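Local coordinates for beta 1-3 glucanase (Clostridium beijerinckii NCIMB 8052, PDB 5H4E), which probably hydrolyses beta-1,3-linked glucans as a bacterial glucanase domain of glycoside hydrolase family 64, at residues W138-W143 / N151-D156; P161-L166 / N173-D178; I206-S211 / N331-F336; K345-C350 / F357-H362. One frame throughout, in Å; residues are numbered along the deposited sequence.

Contact 1 (W138-W143 / N151-D156); sequences WAEMAW and NTTRVD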
loop_
_atom_site.group_PDB
_atom_site.type_symbol
_atom_site.label_atom_id
_atom_site.label_comp_id
_atom_site.label_asym_id
_atom_site.label_seq_id
_atom_site.Cartn_x
_atom_site.Cartn_y
_atom_site.Cartn_z
ATOM N N TRP A 138 -1.926 -2.203 -8.189
ATOM C CA TRP A 138 -0.765 -1.384 -8.548
ATOM C C TRP A 138 0.479 -1.790 -7.751
ATOM O O TRP A 138 0.387 -2.271 -6.621
ATOM C CB TRP A 138 -1.061 0.130 -8.374
ATOM C CG TRP A 138 -1.194 0.636 -6.948
ATOM C CD1 TRP A 138 -0.177 0.971 -6.100
ATOM C CD2 TRP A 138 -2.408 0.912 -6.239
ATOM N NE1 TRP A 138 -0.680 1.415 -4.905
ATOM C CE2 TRP A 138 -2.047 1.384 -4.959
ATOM C CE3 TRP A 138 -3.763 0.800 -6.557
ATOM C CZ2 TRP A 138 -2.992 1.742 -3.992
ATOM C CZ3 TRP A 138 -4.704 1.153 -5.592
ATOM C CH2 TRP A 138 -4.312 1.614 -4.323
ATOM N N ALA A 139 1.637 -1.646 -8.389
ATOM C CA ALA A 139 2.925 -1.735 -7.702
ATOM C C ALA A 139 3.328 -0.333 -7.274
ATOM O O ALA A 139 3.090 0.641 -8.008
ATOM C CB ALA A 139 3.980 -2.348 -8.614
ATOM N N GLU A 140 3.909 -0.201 -6.083
ATOM C CA GLU A 140 4.417 1.099 -5.631
ATOM C C GLU A 140 5.937 1.105 -5.751
ATOM O O GLU A 140 6.573 0.094 -5.482
ATOM C CB GLU A 140 3.980 1.379 -4.189
ATOM C CG GLU A 140 2.457 1.457 -4.063
ATOM C CD GLU A 140 1.966 1.618 -2.642
ATOM O OE1 GLU A 140 2.641 1.140 -1.710
ATOM O OE2 GLU A 140 0.877 2.200 -2.467
ATOM N N MET A 141 6.528 2.221 -6.175
ATOM C CA MET A 141 7.988 2.238 -6.295
ATOM C C MET A 141 8.572 3.634 -6.237
ATOM O O MET A 141 7.892 4.623 -6.509
ATOM C CB MET A 141 8.433 1.562 -7.590
ATOM C CG MET A 141 8.378 2.454 -8.789
ATOM S SD MET A 141 7.774 1.510 -10.188
ATOM C CE MET A 141 6.059 1.483 -9.714
ATOM N N ALA A 142 9.835 3.701 -5.840
ATOM C CA ALA A 142 10.593 4.945 -5.916
ATOM C C ALA A 142 12.048 4.588 -6.161
ATOM O O ALA A 142 12.564 3.624 -5.594
ATOM C CB ALA A 142 10.438 5.761 -4.653
ATOM N N TRP A 143 12.694 5.349 -7.034
ATOM C CA TRP A 143 14.096 5.142 -7.317
ATOM C C TRP A 143 14.782 6.463 -7.029
ATOM O O TRP A 143 14.559 7.450 -7.732
ATOM C CB TRP A 143 14.302 4.693 -8.759
ATOM C CG TRP A 143 15.722 4.368 -9.118
ATOM C CD1 TRP A 143 16.768 4.133 -8.265
ATOM C CD2 TRP A 143 16.247 4.259 -10.440
ATOM N NE1 TRP A 143 17.918 3.882 -8.986
ATOM C CE2 TRP A 143 17.621 3.956 -10.325
ATOM C CE3 TRP A 143 15.688 4.396 -11.714
ATOM C CZ2 TRP A 143 18.436 3.772 -11.438
ATOM C CZ3 TRP A 143 16.496 4.222 -12.813
ATOM C CH2 TRP A 143 17.858 3.917 -12.671
ATOM N N ASN A 151 7.144 -2.460 -4.314
ATOM C CA ASN A 151 6.335 -3.396 -3.530
ATOM C C ASN A 151 4.935 -3.608 -4.096
ATOM O O ASN A 151 4.364 -2.708 -4.730
ATOM C CB ASN A 151 6.219 -2.928 -2.060
ATOM C CG ASN A 151 5.592 -1.544 -1.928
ATOM O OD1 ASN A 151 6.285 -0.533 -2.006
ATOM N ND2 ASN A 151 4.271 -1.493 -1.726
ATOM N N THR A 152 4.408 -4.812 -3.879
ATOM C CA THR A 152 2.969 -5.045 -3.976
ATOM C C THR A 152 2.310 -4.430 -2.751
ATOM O O THR A 152 2.977 -4.166 -1.741
ATOM C CB THR A 152 2.616 -6.536 -4.021
ATOM O OG1 THR A 152 2.931 -7.151 -2.760
ATOM C CG2 THR A 152 3.362 -7.253 -5.133
ATOM N N THR A 153 1.000 -4.219 -2.795
ATOM C CA THR A 153 0.357 -3.685 -1.610
ATOM C C THR A 153 -1.052 -4.227 -1.426
ATOM O O THR A 153 -1.841 -4.246 -2.372
ATOM C CB THR A 153 0.315 -2.138 -1.648
ATOM O OG1 THR A 153 -0.422 -1.656 -0.523
ATOM C CG2 THR A 153 -0.330 -1.622 -2.941
ATOM N N ARG A 154 -1.353 -4.681 -0.212
ATOM C CA ARG A 154 -2.726 -5.041 0.131
ATOM C C ARG A 154 -3.283 -4.049 1.134
ATOM O O ARG A 154 -4.173 -4.373 1.908
ATOM C CB ARG A 154 -2.810 -6.465 0.699
ATOM C CG ARG A 154 -3.103 -7.523 -0.355
ATOM C CD ARG A 154 -1.978 -7.594 -1.380
ATOM N NE ARG A 154 -2.330 -8.401 -2.548
ATOM C CZ ARG A 154 -3.000 -7.950 -3.602
ATOM N NH1 ARG A 154 -3.407 -6.680 -3.649
ATOM N NH2 ARG A 154 -3.259 -8.765 -4.617
ATOM N N VAL A 155 -2.771 -2.826 1.117
ATOM C CA VAL A 155 -3.196 -1.834 2.097
ATOM C C VAL A 155 -4.648 -1.414 1.858
ATOM O O VAL A 155 -5.386 -1.175 2.804
ATOM C CB VAL A 155 -2.252 -0.618 2.072
ATOM C CG1 VAL A 155 -2.821 0.537 2.888
ATOM C CG2 VAL A 155 -0.889 -1.038 2.617
ATOM N N ASP A 156 -5.061 -1.370 0.595
ATOM C CA ASP A 156 -6.432 -0.982 0.251
ATOM C C ASP A 156 -7.324 -2.167 -0.115
ATOM O O ASP A 156 -8.531 -2.149 0.144
ATOM C CB ASP A 156 -6.430 0.012 -0.922
ATOM C CG ASP A 156 -6.069 1.425 -0.498
ATOM O OD1 ASP A 156 -5.931 1.674 0.705
ATOM O OD2 ASP A 156 -5.940 2.301 -1.376
HETATM O O HOH W 1 -0.467 1.121 -0.318
HETATM O O HOH W 2 5.177 1.986 -0.614
#
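E140 and N151 face each other as an antiparallel hydrogen-bonded pair at the open end of the beta hairpin made by strands 136-144 and 147-151. Backbone bonds run both ways, E140 N to N151 O and N151 N to E140 O, each 2.9 Å long. Their side chains share one face of the sheet, carboxylate and amide planes 83° apart. N151 ND2 donates almost straight (170°) to the anti side of E140 OE1 at 3.1 Å and gives its other hydrogen to T152 O. E140 OE2 takes the indole N-H of W138, NE1 at 3.0 Å and the acceptor lying in the ring plane. One water links E140 OE2 to T153 OG1, another links E140 OE1 to N151 OD1. Each carboxylate oxygen of E140 thus has a protein donor and a water, which should fix its rotation. Past the strand, 152-156 bends along the indole. T153 OG1 accepts from V155 N in an ST turn, while T153 CG2 approaches the five-membered ring of W138 obliquely, 4.1 Å from its centroid, an off-centre CH-pi contact. At the far end of the indole, D156 OD2 lies in the ring plane, 3.4 Å from W138 CH2, with its carboxylate turned 79° to the ring.

Contact 2 (P161-L166 / N173-D178); sequences PYNIQL and NKTYGD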
loop_
_atom_site.group_PDB
_atom_site.type_symbol
_atom_site.label_atom_id
_atom_site.label_comp_id
_atom_site.label_asym_id
_atom_site.label_seq_id
_atom_site.Cartn_x
_atom_site.Cartn_y
_atom_site.Cartn_z
ATOM N N PRO A 161 -4.088 -12.098 -7.540
ATOM C CA PRO A 161 -2.757 -12.370 -6.986
ATOM C C PRO A 161 -1.631 -11.821 -7.863
ATOM O O PRO A 161 -1.668 -11.968 -9.092
ATOM C CB PRO A 161 -2.705 -13.895 -6.933
ATOM C CG PRO A 161 -3.674 -14.352 -7.965
ATOM C CD PRO A 161 -4.779 -13.330 -7.952
ATOM N N TYR A 162 -0.651 -11.173 -7.241
ATOM C CA TYR A 162 0.518 -10.704 -7.986
ATOM C C TYR A 162 1.738 -10.628 -7.081
ATOM O O TYR A 162 1.627 -10.600 -5.857
ATOM C CB TYR A 162 0.246 -9.349 -8.679
ATOM C CG TYR A 162 0.200 -8.095 -7.810
ATOM C CD1 TYR A 162 0.929 -6.967 -8.151
ATOM C CD2 TYR A 162 -0.624 -8.022 -6.681
ATOM C CE1 TYR A 162 0.857 -5.799 -7.376
ATOM C CE2 TYR A 162 -0.693 -6.869 -5.908
ATOM C CZ TYR A 162 0.048 -5.766 -6.259
ATOM O OH TYR A 162 -0.025 -4.612 -5.482
ATOM N N ASN A 163 2.907 -10.685 -7.698
ATOM C CA ASN A 163 4.142 -10.698 -6.936
ATOM C C ASN A 163 5.190 -10.054 -7.803
ATOM O O ASN A 163 5.001 -9.930 -9.023
ATOM C CB ASN A 163 4.532 -12.136 -6.517
ATOM C CG ASN A 163 4.831 -13.058 -7.701
ATOM O OD1 ASN A 163 5.910 -13.007 -8.301
ATOM N ND2 ASN A 163 3.889 -13.933 -8.012
ATOM N N ILE A 164 6.282 -9.619 -7.188
ATOM C CA ILE A 164 7.302 -8.906 -7.920
ATOM C C ILE A 164 8.648 -9.551 -7.636
ATOM O O ILE A 164 8.957 -9.882 -6.487
ATOM C CB ILE A 164 7.319 -7.396 -7.532
ATOM C CG1 ILE A 164 5.947 -6.761 -7.818
ATOM C CG2 ILE A 164 8.480 -6.646 -8.239
ATOM C CD1 ILE A 164 5.785 -5.360 -7.238
ATOM N N GLN A 165 9.427 -9.744 -8.691
ATOM C CA GLN A 165 10.820 -10.162 -8.550
ATOM C C GLN A 165 11.737 -8.992 -8.848
ATOM O O GLN A 165 11.724 -8.472 -9.956
ATOM C CB GLN A 165 11.142 -11.324 -9.490
ATOM C CG GLN A 165 12.638 -11.702 -9.502
ATOM C CD GLN A 165 12.975 -12.709 -10.597
ATOM O OE1 GLN A 165 12.172 -12.948 -11.500
ATOM N NE2 GLN A 165 14.159 -13.314 -10.510
ATOM N N LEU A 166 12.543 -8.581 -7.875
ATOM C CA LEU A 166 13.479 -7.493 -8.101
ATOM C C LEU A 166 14.879 -8.063 -8.227
ATOM O O LEU A 166 15.323 -8.847 -7.372
ATOM C CB LEU A 166 13.432 -6.453 -6.963
ATOM C CG LEU A 166 14.494 -5.346 -7.064
ATOM C CD1 LEU A 166 14.316 -4.524 -8.352
ATOM C CD2 LEU A 166 14.489 -4.429 -5.832
ATOM N N ASN A 173 18.451 -10.819 -5.633
ATOM C CA ASN A 173 17.394 -11.454 -6.413
ATOM C C ASN A 173 16.326 -11.986 -5.474
ATOM O O ASN A 173 16.485 -13.065 -4.900
ATOM C CB ASN A 173 17.962 -12.584 -7.295
ATOM C CG ASN A 173 17.046 -12.930 -8.467
ATOM O OD1 ASN A 173 15.824 -12.906 -8.341
ATOM N ND2 ASN A 173 17.637 -13.230 -9.616
ATOM N N LYS A 174 15.252 -11.215 -5.299
ATOM C CA LYS A 174 14.189 -11.569 -4.363
ATOM C C LYS A 174 12.807 -11.412 -4.989
ATOM O O LYS A 174 12.609 -10.581 -5.866
ATOM C CB LYS A 174 14.273 -10.710 -3.097
ATOM C CG LYS A 174 15.547 -10.908 -2.282
ATOM C CD LYS A 174 15.678 -12.342 -1.790
ATOM C CE LYS A 174 14.599 -12.701 -0.781
ATOM N NZ LYS A 174 14.784 -14.087 -0.237
ATOM N N THR A 175 11.862 -12.213 -4.510
ATOM C CA THR A 175 10.484 -12.195 -4.999
ATOM C C THR A 175 9.509 -12.131 -3.827
ATOM O O THR A 175 9.466 -13.043 -2.998
ATOM C CB THR A 175 10.169 -13.443 -5.862
ATOM O OG1 THR A 175 11.056 -13.474 -6.984
ATOM C CG2 THR A 175 8.719 -13.417 -6.374
ATOM N N TYR A 176 8.740 -11.046 -3.755
ATOM C CA TYR A 176 7.732 -10.882 -2.710
ATOM C C TYR A 176 6.361 -10.634 -3.328
ATOM O O TYR A 176 6.235 -9.871 -4.290
ATOM C CB TYR A 176 8.068 -9.720 -1.776
ATOM C CG TYR A 176 9.339 -9.870 -0.975
ATOM C CD1 TYR A 176 9.852 -11.126 -0.665
ATOM C CD2 TYR A 176 10.010 -8.751 -0.501
ATOM C CE1 TYR A 176 11.014 -11.260 0.083
ATOM C CE2 TYR A 176 11.176 -8.874 0.252
ATOM C CZ TYR A 176 11.671 -10.137 0.535
ATOM O OH TYR A 176 12.826 -10.284 1.276
ATOM N N GLY A 177 5.342 -11.277 -2.766
ATOM C CA GLY A 177 3.968 -11.043 -3.174
ATOM C C GLY A 177 3.066 -12.204 -2.810
ATOM O O GLY A 177 3.428 -13.036 -1.963
ATOM N N ASP A 178 1.881 -12.245 -3.419
ATOM C CA ASP A 178 0.876 -13.266 -3.105
ATOM C C ASP A 178 1.289 -14.647 -3.564
ATOM O O ASP A 178 1.976 -14.790 -4.575
ATOM C CB ASP A 178 -0.463 -12.938 -3.771
ATOM C CG ASP A 178 -0.921 -11.529 -3.496
ATOM O OD1 ASP A 178 -0.756 -11.071 -2.348
ATOM O OD2 ASP A 178 -1.413 -10.875 -4.431
HETATM O O HOH W 3 1.050 -9.083 -3.346
HETATM O O HOH W 4 1.184 -13.835 -7.250
#
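Q165 and N173 both send CG opposite the main-chain nitrogen (chi1 173° and -159°), and with Q165 extended beyond CG the two amides meet. Q165 NE2 donates at 2.8 Å to N173 OD1, in the carbonyl plane and on a lone pair, the amide planes turned 33° apart. At the other end D178 folds back with CG beside its own nitrogen, which lets OD2 accept Y162 N at 2.9 Å. Between these ends strands 162-168 and 173-177 form an antiparallel beta hairpin. I164 with Y176 and L166 with K174 are hydrogen-bonded pairs, N163 with G177 and Q165 with T175 non-hydrogen-bonded ones. The backbones come very near at the glycine, G177 CA lying 3.8 Å from N163 CA, and N163 CB packs on that bare carbon. N163 OD1 touches T175 CG2 at 3.4 Å and is itself bonded to N372 on strand 366-374. T175 OG1 crosses the Q165 stem obliquely, 3.3 Å from Q165 CB. Strand 173-177 is an outer strand of the five-stranded mixed sheet. On the opposite face from Q165 and T175, I164 and L166 pack on strands 147-151 and 361-363 of the antiparallel sheet, where L361 also touches Y176. One water joins N163 ND2 to D178 O. D178 N bonds to Y162 O at 3.0 Å while D178 OD2 accepts Y162 N on its anti side, so the carboxylate replaces the carbonyl in one of the two bonds. D178 OD2 also forms a salt bridge with R154 NH2, which probably stabilises the negative charge and ties the hairpin end to the neighbouring loop.

Contact 3 (I206-S211 / N331-F336); sequences IYAPAS and NYFAKF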
loop_
_atom_site.group_PDB
_atom_site.type_symbol
_atom_site.label_atom_id
_atom_site.label_comp_id
_atom_site.label_asym_id
_atom_site.label_seq_id
_atom_site.Cartn_x
_atom_site.Cartn_y
_atom_site.Cartn_z
ATOM N N ILE A 206 -11.451 -7.975 -2.226
ATOM C CA ILE A 206 -11.650 -7.893 -0.782
ATOM C C ILE A 206 -11.127 -6.553 -0.280
ATOM O O ILE A 206 -9.956 -6.214 -0.481
ATOM C CB ILE A 206 -10.934 -9.026 -0.025
ATOM C CG1 ILE A 206 -11.365 -10.390 -0.571
ATOM C CG2 ILE A 206 -11.226 -8.925 1.488
ATOM C CD1 ILE A 206 -10.481 -11.550 -0.090
ATOM N N TYR A 207 -11.992 -5.786 0.371
ATOM C CA TYR A 207 -11.601 -4.480 0.878
ATOM C C TYR A 207 -10.811 -4.612 2.153
ATOM O O TYR A 207 -11.139 -5.416 3.015
ATOM C CB TYR A 207 -12.838 -3.598 1.113
ATOM C CG TYR A 207 -13.503 -3.253 -0.196
ATOM C CD1 TYR A 207 -13.010 -2.224 -0.981
ATOM C CD2 TYR A 207 -14.596 -3.982 -0.666
ATOM C CE1 TYR A 207 -13.580 -1.913 -2.195
ATOM C CE2 TYR A 207 -15.174 -3.682 -1.896
ATOM C CZ TYR A 207 -14.668 -2.641 -2.646
ATOM O OH TYR A 207 -15.233 -2.325 -3.862
ATOM N N ALA A 208 -9.746 -3.832 2.266
ATOM C CA ALA A 208 -9.132 -3.645 3.564
ATOM C C ALA A 208 -10.176 -3.059 4.518
ATOM O O ALA A 208 -11.171 -2.452 4.071
ATOM C CB ALA A 208 -7.900 -2.746 3.440
ATOM N N PRO A 209 -9.987 -3.260 5.836
ATOM C CA PRO A 209 -11.024 -2.928 6.828
ATOM C C PRO A 209 -11.644 -1.531 6.698
ATOM O O PRO A 209 -12.870 -1.405 6.699
ATOM C CB PRO A 209 -10.276 -3.054 8.155
ATOM C CG PRO A 209 -9.318 -4.189 7.908
ATOM C CD PRO A 209 -8.847 -3.961 6.462
ATOM N N ALA A 210 -10.819 -0.500 6.605
ATOM C CA ALA A 210 -11.359 0.847 6.552
ATOM C C ALA A 210 -11.107 1.470 5.192
ATOM O O ALA A 210 -10.961 2.684 5.076
ATOM C CB ALA A 210 -10.768 1.700 7.650
ATOM N N SER A 211 -11.053 0.638 4.155
ATOM C CA SER A 211 -10.861 1.153 2.802
ATOM C C SER A 211 -12.061 0.827 1.934
ATOM O O SER A 211 -12.680 -0.227 2.099
ATOM C CB SER A 211 -9.584 0.578 2.172
ATOM O OG SER A 211 -9.445 1.011 0.822
ATOM N N ASN A 331 -5.570 -6.986 13.222
ATOM C CA ASN A 331 -5.877 -6.801 11.802
ATOM C C ASN A 331 -5.837 -8.150 11.081
ATOM O O ASN A 331 -4.847 -8.502 10.446
ATOM C CB ASN A 331 -4.917 -5.799 11.165
ATOM C CG ASN A 331 -5.422 -5.278 9.844
ATOM O OD1 ASN A 331 -6.033 -6.018 9.088
ATOM N ND2 ASN A 331 -5.181 -3.992 9.563
ATOM N N TYR A 332 -6.921 -8.909 11.195
ATOM C CA TYR A 332 -6.957 -10.258 10.618
ATOM C C TYR A 332 -6.957 -10.256 9.090
ATOM O O TYR A 332 -6.544 -11.228 8.459
ATOM C CB TYR A 332 -8.169 -11.017 11.167
ATOM C CG TYR A 332 -7.942 -11.404 12.614
ATOM C CD1 TYR A 332 -7.073 -12.448 12.934
ATOM C CD2 TYR A 332 -8.534 -10.697 13.653
ATOM C CE1 TYR A 332 -6.835 -12.811 14.250
ATOM C CE2 TYR A 332 -8.312 -11.064 14.992
ATOM C CZ TYR A 332 -7.452 -12.117 15.274
ATOM O OH TYR A 332 -7.207 -12.508 16.576
ATOM N N PHE A 333 -7.405 -9.159 8.505
ATOM C CA PHE A 333 -7.199 -8.936 7.069
ATOM C C PHE A 333 -5.685 -8.984 6.746
ATOM O O PHE A 333 -5.242 -9.772 5.905
ATOM C CB PHE A 333 -7.838 -7.601 6.656
ATOM C CG PHE A 333 -7.531 -7.159 5.237
ATOM C CD1 PHE A 333 -6.422 -6.364 4.965
ATOM C CD2 PHE A 333 -8.370 -7.519 4.184
ATOM C CE1 PHE A 333 -6.131 -5.946 3.664
ATOM C CE2 PHE A 333 -8.094 -7.100 2.870
ATOM C CZ PHE A 333 -6.973 -6.313 2.612
ATOM N N ALA A 334 -4.896 -8.170 7.439
ATOM C CA ALA A 334 -3.454 -8.118 7.193
ATOM C C ALA A 334 -2.816 -9.487 7.405
ATOM O O ALA A 334 -2.014 -9.945 6.591
ATOM C CB ALA A 334 -2.789 -7.087 8.100
ATOM N N LYS A 335 -3.176 -10.125 8.512
ATOM C CA LYS A 335 -2.627 -11.442 8.845
ATOM C C LYS A 335 -2.892 -12.457 7.730
ATOM O O LYS A 335 -2.006 -13.254 7.395
ATOM C CB LYS A 335 -3.197 -11.923 10.178
ATOM C CG LYS A 335 -2.898 -13.394 10.556
ATOM C CD LYS A 335 -1.404 -13.753 10.632
ATOM C CE LYS A 335 -1.210 -15.120 11.342
ATOM N NZ LYS A 335 0.222 -15.583 11.326
ATOM N N PHE A 336 -4.084 -12.423 7.128
ATOM C CA PHE A 336 -4.351 -13.346 6.025
ATOM C C PHE A 336 -3.313 -13.220 4.890
ATOM O O PHE A 336 -2.823 -14.231 4.366
ATOM C CB PHE A 336 -5.762 -13.154 5.439
ATOM C CG PHE A 336 -6.137 -14.242 4.462
ATOM C CD1 PHE A 336 -5.999 -14.054 3.100
ATOM C CD2 PHE A 336 -6.565 -15.480 4.925
ATOM C CE1 PHE A 336 -6.312 -15.075 2.200
ATOM C CE2 PHE A 336 -6.881 -16.498 4.042
ATOM C CZ PHE A 336 -6.751 -16.295 2.680
#
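The F333 ring has A208 over one face: A208 CA stands 3.6 Å from the ring centroid, 14° off the normal, a CH-pi contact. At the edge, near the ring plane, I206 CG2 comes to 3.9 Å from F333 CE2. P209 approaches obliquely at the root of the ring, its CD 3.7 Å from F333 CG, and A208 CB reaches F333 CE1 at the same distance. With CG anti to the nitrogen (chi1 172°), F333 carries its ring from the first turn of helix 332-339 onto the chain that leaves short strand 206-207. There A208 to S211 form a type I turn, closed by S211 N to A208 O. The helix start is fixed by N331, an N-cap whose OD1 accepts A334 N at 2.9 Å, the donor standing above the carbonyl plane; the same OD1 faces P209 CG. Outside the pair, Y189 of helix 182-192 and F197 of helix 195-198 also pack on F333, and W337 meets it edge-to-face. Between the two segments the contact is made mainly by carbon atoms round the ring, without hydrogen bonds. Y207 O, 3.5 Å from F333 CE2, is buried here without a hydrogen-bonding partner in the model, a likely polar cost of the close fit.

Contact 4 (K345-C350 / F357-H362); sequences KSYGFC and FSSTLH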
loop_
_atom_site.group_PDB
_atom_site.type_symbol
_atom_site.label_atom_id
_atom_site.label_comp_id
_atom_site.label_asym_id
_atom_site.label_seq_id
_atom_site.Cartn_x
_atom_site.Cartn_y
_atom_site.Cartn_z
ATOM N N LYS A 345 5.867 -12.131 3.728
ATOM C CA LYS A 345 6.100 -10.703 3.522
ATOM C C LYS A 345 4.914 -10.071 2.807
ATOM O O LYS A 345 4.585 -10.453 1.687
ATOM C CB LYS A 345 7.362 -10.460 2.701
ATOM C CG LYS A 345 8.622 -11.077 3.256
ATOM C CD LYS A 345 9.243 -10.206 4.307
ATOM C CE LYS A 345 10.663 -10.689 4.596
ATOM N NZ LYS A 345 11.209 -10.057 5.813
ATOM N N SER A 346 4.291 -9.085 3.427
ATOM C CA SER A 346 3.107 -8.483 2.819
ATOM C C SER A 346 2.862 -7.082 3.364
ATOM O O SER A 346 3.077 -6.822 4.562
ATOM C CB SER A 346 1.876 -9.375 3.067
ATOM O OG SER A 346 0.698 -8.813 2.496
ATOM N N TYR A 347 2.431 -6.172 2.491
ATOM C CA TYR A 347 1.881 -4.914 2.979
ATOM C C TYR A 347 0.397 -5.090 3.298
ATOM O O TYR A 347 -0.460 -4.790 2.459
ATOM C CB TYR A 347 2.064 -3.783 1.961
ATOM C CG TYR A 347 3.166 -2.814 2.321
ATOM C CD1 TYR A 347 3.071 -2.024 3.466
ATOM C CD2 TYR A 347 4.267 -2.630 1.475
ATOM C CE1 TYR A 347 4.071 -1.117 3.797
ATOM C CE2 TYR A 347 5.271 -1.710 1.794
ATOM C CZ TYR A 347 5.164 -0.958 2.960
ATOM O OH TYR A 347 6.151 -0.045 3.297
ATOM N N GLY A 348 0.089 -5.571 4.503
ATOM C CA GLY A 348 -1.294 -5.824 4.894
ATOM C C GLY A 348 -1.968 -4.599 5.500
ATOM O O GLY A 348 -3.194 -4.520 5.588
ATOM N N PHE A 349 -1.153 -3.649 5.945
ATOM C CA PHE A 349 -1.630 -2.357 6.438
ATOM C C PHE A 349 -0.467 -1.381 6.319
ATOM O O PHE A 349 0.677 -1.808 6.101
ATOM C CB PHE A 349 -2.151 -2.438 7.888
ATOM C CG PHE A 349 -1.099 -2.830 8.893
ATOM C CD1 PHE A 349 -0.801 -4.166 9.116
ATOM C CD2 PHE A 349 -0.405 -1.863 9.611
ATOM C CE1 PHE A 349 0.175 -4.539 10.038
ATOM C CE2 PHE A 349 0.578 -2.228 10.519
ATOM C CZ PHE A 349 0.867 -3.572 10.732
ATOM N N CYS A 350 -0.771 -0.090 6.462
ATOM C CA CYS A 350 0.161 1.012 6.188
ATOM C C CYS A 350 1.575 0.798 6.719
ATOM O O CYS A 350 2.543 0.930 5.972
ATOM C CB CYS A 350 -0.399 2.321 6.768
ATOM S SG CYS A 350 0.603 3.807 6.444
ATOM N N PHE A 357 8.375 -6.627 7.746
ATOM C CA PHE A 357 7.443 -7.704 7.418
ATOM C C PHE A 357 6.651 -7.425 6.143
ATOM O O PHE A 357 5.787 -8.223 5.737
ATOM C CB PHE A 357 6.494 -7.949 8.601
ATOM C CG PHE A 357 7.172 -8.588 9.786
ATOM C CD1 PHE A 357 7.512 -9.937 9.757
ATOM C CD2 PHE A 357 7.467 -7.847 10.921
ATOM C CE1 PHE A 357 8.150 -10.530 10.838
ATOM C CE2 PHE A 357 8.106 -8.428 12.012
ATOM C CZ PHE A 357 8.450 -9.771 11.968
ATOM N N SER A 358 6.945 -6.294 5.506
ATOM C CA SER A 358 6.191 -5.900 4.314
ATOM C C SER A 358 6.758 -6.569 3.069
ATOM O O SER A 358 7.790 -7.242 3.117
ATOM C CB SER A 358 6.204 -4.376 4.136
ATOM O OG SER A 358 7.409 -3.938 3.509
ATOM N N SER A 359 6.084 -6.348 1.946
ATOM C CA SER A 359 6.509 -6.890 0.666
ATOM C C SER A 359 7.552 -6.003 -0.011
ATOM O O SER A 359 7.814 -6.148 -1.209
ATOM C CB SER A 359 5.287 -7.037 -0.243
ATOM O OG SER A 359 4.620 -5.783 -0.318
ATOM N N THR A 360 8.135 -5.071 0.738
ATOM C CA THR A 360 9.076 -4.135 0.126
ATOM C C THR A 360 10.344 -4.837 -0.328
ATOM O O THR A 360 11.004 -5.502 0.463
ATOM C CB THR A 360 9.477 -2.986 1.076
ATOM O OG1 THR A 360 8.343 -2.143 1.317
ATOM C CG2 THR A 360 10.593 -2.135 0.428
ATOM N N LEU A 361 10.650 -4.685 -1.610
ATOM C CA LEU A 361 11.935 -5.077 -2.188
ATOM C C LEU A 361 12.799 -3.831 -2.323
ATOM O O LEU A 361 12.299 -2.763 -2.672
ATOM C CB LEU A 361 11.743 -5.738 -3.562
ATOM C CG LEU A 361 10.893 -7.013 -3.597
ATOM C CD1 LEU A 361 10.121 -7.100 -4.900
ATOM C CD2 LEU A 361 11.776 -8.224 -3.440
ATOM N N HIS A 362 14.095 -3.963 -2.054
ATOM C CA HIS A 362 14.990 -2.813 -2.104
ATOM C C HIS A 362 16.411 -3.219 -2.459
ATOM O O HIS A 362 16.923 -4.213 -1.938
ATOM C CB HIS A 362 14.984 -2.082 -0.763
ATOM C CG HIS A 362 16.130 -1.138 -0.580
ATOM N ND1 HIS A 362 16.302 -0.012 -1.359
ATOM C CD2 HIS A 362 17.154 -1.144 0.306
ATOM C CE1 HIS A 362 17.389 0.629 -0.966
ATOM N NE2 HIS A 362 17.923 -0.036 0.044
#
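Y347 lies with one ring face against S358: S358 CB is centred over it, 3.6 Å from the centroid and 7° off the normal. S358 OG lies over the same face; T360 OG1 comes in obliquely, 3.1 Å from Y347 CE2, and is hydrogen-bonded to S358 OG at 3.0 Å, either hydroxyl a possible donor. Y347 gets there with a chi1 of -104°, well off a staggered value. The backbones are tied by one hydrogen bond, S346 N to F357 O at 2.9 Å, in the carbonyl plane and on a lone pair. Next to it S358 CA-H points almost straight at S346 O, CA to O 3.3 Å. K345 lays its CB and CD along S358 O, the nearer, CB, at 3.3 Å, while its NZ goes on to D356 O in the intervening loop. In the second shell S359 OG bonds to T152 O, and Y347 pairs through its backbone with R154; N151 packs on both Y347 and S359. The two segments are parts of the irregular chain between helix 332-339 and strand 361-363, the second running into that strand. S346 and F357 rest on helix 332-339 through W337 and H338, and L361 pairs with I150 of strand 147-151.

Overall arrangement
Along the chain the contacts follow in series, 1 to 4, all within the one glucanase domain. Contact 1, its centre about 5 Å from that of the chain, touches the other three: its loop 152-156 reaches Y162 and D178 of contact 2, A208 of contact 3 and Y347 of contact 4, with centres about 11, 16 and 9 Å away. Contacts 1 and 4 reach the same antiparallel sheet, through strands 136-144 and 361-363; contact 2 belongs to the mixed sheet packed against it and meets contact 4 (centres about 11 Å) through Y176 against T360 and L361. Contacts 2 and 3 stay apart, centres about 20 Å and nearest atoms about 8 Å. The chain from helix 332-339 to strand 361-363 links contact 3 to the antiparallel sheet.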